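Local coordinates for thylakoid lumenal 15 kDa protein 1, chloroplastic (Arabidopsis thaliana, PDB 3N90) that is of unknown function but folds as a right-handed quadrilateral beta helix of pentapeptide repeats in the chloroplast thylakoid lumen, at residues S52-A66 / D72-A86. The protein carries 2 engineered substitutions. Numbering follows the deposited sequence.
Sequences SFFDADLTGADLSEA and DFSLANVTKVNLTNA
F53 and F73 share one first torsion (chi1 -67° and -69°), each CG anti to its carbonyl carbon, and both rings turn into the core of the beta helix. The planes are nearly parallel but slid apart, with F53 CD2 3.6 Å from F73 CE1. L58 CD1 meets the F73 ring at its edge, in plane. F33 also meets the F53 ring, with near-parallel planes. Segments 52-66 and 72-86 belong to successive coils, joined by backbone bonds such as L58 N to N77 O (2.7 Å) and N82 N to A61 O (3.0 Å). Single bridges pair S52 with D72, D57 with N77 and D62 with N82. Type II turns form the corners at F53-A56 and F73-A76. On the outside, N82 holds CG anti to the backbone N (chi1 -168°), which brings OD1 to T84. This OD1 accepts from T84 OG1 at 2.8 Å and from T84 N, an Asx turn. D62 OD1 takes S64 OG and S64 N likewise. With an alanine in place of N82, T84 N and OG1 would probably lose this acceptor, and the T84 hydroxyl would be set free to turn. The chemistry is split: apolar side chains pack inside, main-chain bonds join the coils, and the N82 and D62 side chains brace their own segments.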
# COMPACT_ATOMS: atom_id res chain seq x y z
N SER A 52 -1.92 -5.37 7.87
CA SER A 52 -0.86 -4.60 8.53
C SER A 52 0.43 -4.75 7.73
O SER A 52 0.89 -5.87 7.53
CB SER A 52 -0.59 -5.07 9.95
OG SER A 52 0.49 -4.35 10.53
N PHE A 53 0.96 -3.62 7.29
CA PHE A 53 2.37 -3.55 6.73
C PHE A 53 3.25 -2.74 7.70
O PHE A 53 4.23 -2.12 7.29
CB PHE A 53 2.37 -2.94 5.33
CG PHE A 53 1.68 -3.81 4.31
CD1 PHE A 53 2.33 -4.93 3.78
CD2 PHE A 53 0.37 -3.54 3.91
CE1 PHE A 53 1.68 -5.73 2.83
CE2 PHE A 53 -0.28 -4.34 2.99
CZ PHE A 53 0.38 -5.44 2.44
N PHE A 54 2.91 -2.81 8.98
CA PHE A 54 3.59 -2.03 10.00
C PHE A 54 5.11 -2.33 10.00
O PHE A 54 5.51 -3.46 10.27
CB PHE A 54 3.04 -2.35 11.39
CG PHE A 54 3.61 -1.48 12.48
CD1 PHE A 54 2.92 -0.32 12.88
CD2 PHE A 54 4.83 -1.79 13.08
CE1 PHE A 54 3.43 0.51 13.88
CE2 PHE A 54 5.35 -0.94 14.11
CZ PHE A 54 4.63 0.21 14.49
N ASP A 55 5.93 -1.33 9.67
CA ASP A 55 7.40 -1.52 9.60
C ASP A 55 7.83 -2.62 8.63
O ASP A 55 8.93 -3.18 8.80
CB ASP A 55 7.99 -1.83 10.98
CG ASP A 55 9.27 -1.02 11.26
OD1 ASP A 55 9.89 -0.49 10.31
OD2 ASP A 55 9.59 -0.86 12.45
N ALA A 56 6.98 -2.94 7.64
CA ALA A 56 7.39 -3.81 6.53
C ALA A 56 8.29 -3.09 5.53
O ALA A 56 8.30 -1.86 5.46
CB ALA A 56 6.17 -4.47 5.81
N ASP A 57 9.04 -3.86 4.77
CA ASP A 57 9.82 -3.30 3.67
C ASP A 57 9.18 -3.68 2.36
O ASP A 57 9.19 -4.85 1.95
CB ASP A 57 11.27 -3.79 3.73
CG ASP A 57 12.15 -3.20 2.61
OD1 ASP A 57 11.66 -2.39 1.81
OD2 ASP A 57 13.36 -3.56 2.58
N LEU A 58 8.57 -2.69 1.72
CA LEU A 58 7.81 -2.95 0.49
C LEU A 58 8.55 -2.53 -0.77
O LEU A 58 7.96 -2.44 -1.86
CB LEU A 58 6.42 -2.26 0.58
CG LEU A 58 5.40 -3.07 1.41
CD1 LEU A 58 4.30 -2.19 2.03
CD2 LEU A 58 4.77 -4.20 0.53
N THR A 59 9.85 -2.26 -0.64
CA THR A 59 10.58 -1.62 -1.72
C THR A 59 10.35 -2.34 -3.06
O THR A 59 10.54 -3.56 -3.15
CB THR A 59 12.10 -1.61 -1.40
OG1 THR A 59 12.33 -0.79 -0.25
CG2 THR A 59 12.86 -1.03 -2.61
N GLY A 60 9.89 -1.60 -4.07
CA GLY A 60 9.67 -2.20 -5.40
C GLY A 60 8.48 -3.13 -5.59
O GLY A 60 8.33 -3.77 -6.66
N ALA A 61 7.63 -3.21 -4.56
CA ALA A 61 6.46 -4.09 -4.61
C ALA A 61 5.44 -3.54 -5.61
O ALA A 61 5.41 -2.32 -5.85
CB ALA A 61 5.84 -4.24 -3.24
N ASP A 62 4.62 -4.42 -6.15
CA ASP A 62 3.45 -4.04 -6.95
C ASP A 62 2.15 -4.09 -6.13
O ASP A 62 1.64 -5.16 -5.81
CB ASP A 62 3.34 -4.92 -8.19
CG ASP A 62 2.37 -4.37 -9.24
OD1 ASP A 62 1.67 -3.37 -8.94
OD2 ASP A 62 2.29 -4.96 -10.35
N LEU A 63 1.66 -2.93 -5.71
CA LEU A 63 0.36 -2.87 -5.06
C LEU A 63 -0.74 -2.25 -6.00
O LEU A 63 -1.79 -1.77 -5.54
CB LEU A 63 0.48 -2.12 -3.74
CG LEU A 63 0.98 -2.91 -2.52
CD1 LEU A 63 1.20 -1.85 -1.46
CD2 LEU A 63 -0.07 -3.86 -1.98
N SER A 64 -0.46 -2.24 -7.29
CA SER A 64 -1.40 -1.62 -8.26
C SER A 64 -2.76 -2.31 -8.18
O SER A 64 -2.83 -3.52 -7.98
CB SER A 64 -0.83 -1.59 -9.68
OG SER A 64 -0.65 -2.87 -10.22
N GLU A 65 -3.82 -1.51 -8.23
CA GLU A 65 -5.22 -1.98 -8.17
C GLU A 65 -5.58 -2.78 -6.90
O GLU A 65 -6.63 -3.45 -6.83
CB GLU A 65 -5.58 -2.74 -9.47
CG GLU A 65 -6.02 -1.81 -10.66
CD GLU A 65 -7.52 -1.36 -10.63
OE1 GLU A 65 -8.01 -0.78 -9.63
OE2 GLU A 65 -8.21 -1.56 -11.66
N ALA A 66 -4.73 -2.70 -5.88
CA ALA A 66 -5.02 -3.33 -4.61
C ALA A 66 -6.09 -2.60 -3.81
O ALA A 66 -6.19 -1.37 -3.87
CB ALA A 66 -3.74 -3.46 -3.78
N ASP A 72 -2.49 -0.63 7.38
CA ASP A 72 -1.54 0.16 8.16
C ASP A 72 -0.16 0.12 7.50
O ASP A 72 0.46 -0.95 7.44
CB ASP A 72 -1.43 -0.36 9.57
CG ASP A 72 -0.57 0.53 10.48
OD1 ASP A 72 -0.26 1.68 10.08
OD2 ASP A 72 -0.20 0.10 11.57
N PHE A 73 0.30 1.27 7.01
CA PHE A 73 1.62 1.35 6.43
C PHE A 73 2.57 2.13 7.37
O PHE A 73 3.63 2.58 6.94
CB PHE A 73 1.59 2.04 5.07
CG PHE A 73 0.93 1.24 4.01
CD1 PHE A 73 1.66 0.32 3.25
CD2 PHE A 73 -0.41 1.41 3.74
CE1 PHE A 73 1.04 -0.43 2.25
CE2 PHE A 73 -1.03 0.67 2.76
CZ PHE A 73 -0.30 -0.25 2.01
N SER A 74 2.18 2.30 8.62
CA SER A 74 3.03 3.08 9.54
C SER A 74 4.43 2.48 9.57
O SER A 74 4.56 1.27 9.67
CB SER A 74 2.43 3.11 10.93
OG SER A 74 1.14 3.72 10.85
N LEU A 75 5.44 3.35 9.46
CA LEU A 75 6.88 2.97 9.55
C LEU A 75 7.36 2.12 8.38
O LEU A 75 8.53 1.70 8.37
CB LEU A 75 7.21 2.21 10.85
CG LEU A 75 6.73 2.79 12.19
CD1 LEU A 75 7.42 2.15 13.37
CD2 LEU A 75 6.95 4.26 12.19
N ALA A 76 6.49 1.83 7.43
CA ALA A 76 6.87 0.99 6.29
C ALA A 76 7.79 1.73 5.32
O ALA A 76 7.71 2.98 5.16
CB ALA A 76 5.60 0.46 5.53
N ASN A 77 8.63 0.95 4.68
CA ASN A 77 9.42 1.40 3.54
C ASN A 77 8.60 1.12 2.27
O ASN A 77 8.49 -0.01 1.82
CB ASN A 77 10.77 0.67 3.54
CG ASN A 77 11.69 1.14 2.45
OD1 ASN A 77 11.26 1.87 1.56
ND2 ASN A 77 12.96 0.74 2.52
N VAL A 78 8.00 2.17 1.73
CA VAL A 78 7.15 2.05 0.55
C VAL A 78 7.82 2.77 -0.61
O VAL A 78 7.19 3.53 -1.35
CB VAL A 78 5.71 2.58 0.88
CG1 VAL A 78 4.70 2.02 -0.15
CG2 VAL A 78 5.29 2.08 2.25
N THR A 79 9.13 2.55 -0.75
CA THR A 79 9.88 3.22 -1.81
C THR A 79 9.74 2.45 -3.12
O THR A 79 9.78 1.23 -3.15
CB THR A 79 11.40 3.38 -1.45
OG1 THR A 79 11.99 2.10 -1.34
CG2 THR A 79 11.61 4.10 -0.14
N LYS A 80 9.58 3.18 -4.23
CA LYS A 80 9.53 2.56 -5.57
C LYS A 80 8.44 1.49 -5.74
O LYS A 80 8.59 0.52 -6.49
CB LYS A 80 10.91 2.01 -5.95
CG LYS A 80 11.99 3.08 -6.11
CD LYS A 80 13.33 2.44 -6.57
CE LYS A 80 14.49 3.42 -6.39
NZ LYS A 80 14.50 4.43 -7.51
N VAL A 81 7.33 1.71 -5.06
CA VAL A 81 6.21 0.79 -5.05
C VAL A 81 5.22 1.30 -6.08
O VAL A 81 5.02 2.50 -6.19
CB VAL A 81 5.52 0.79 -3.66
CG1 VAL A 81 4.17 0.06 -3.70
CG2 VAL A 81 6.44 0.16 -2.59
N ASN A 82 4.60 0.38 -6.81
CA ASN A 82 3.55 0.76 -7.72
C ASN A 82 2.22 0.78 -6.99
O ASN A 82 1.74 -0.26 -6.51
CB ASN A 82 3.53 -0.19 -8.91
CG ASN A 82 2.66 0.31 -10.04
OD1 ASN A 82 1.90 1.26 -9.89
ND2 ASN A 82 2.76 -0.35 -11.20
N LEU A 83 1.66 1.98 -6.84
CA LEU A 83 0.36 2.14 -6.22
C LEU A 83 -0.74 2.65 -7.19
O LEU A 83 -1.77 3.16 -6.75
CB LEU A 83 0.42 3.02 -4.97
CG LEU A 83 1.05 2.45 -3.67
CD1 LEU A 83 1.31 3.64 -2.73
CD2 LEU A 83 0.19 1.43 -3.02
N THR A 84 -0.50 2.47 -8.48
CA THR A 84 -1.45 2.88 -9.51
C THR A 84 -2.81 2.25 -9.22
O THR A 84 -2.92 1.01 -9.06
CB THR A 84 -1.00 2.45 -10.91
OG1 THR A 84 0.26 3.04 -11.24
CG2 THR A 84 -2.05 2.86 -11.98
N ASN A 85 -3.83 3.11 -9.11
CA ASN A 85 -5.21 2.73 -8.86
C ASN A 85 -5.49 2.01 -7.53
O ASN A 85 -6.55 1.41 -7.35
CB ASN A 85 -5.75 1.90 -10.03
CG ASN A 85 -5.99 2.75 -11.28
OD1 ASN A 85 -6.61 3.80 -11.20
ND2 ASN A 85 -5.51 2.27 -12.42
N ALA A 86 -4.55 2.07 -6.60
CA ALA A 86 -4.71 1.43 -5.33
C ALA A 86 -5.68 2.25 -4.49
O ALA A 86 -5.65 3.50 -4.51
CB ALA A 86 -3.35 1.27 -4.61
O HOH W 1 -0.62 -2.42 12.10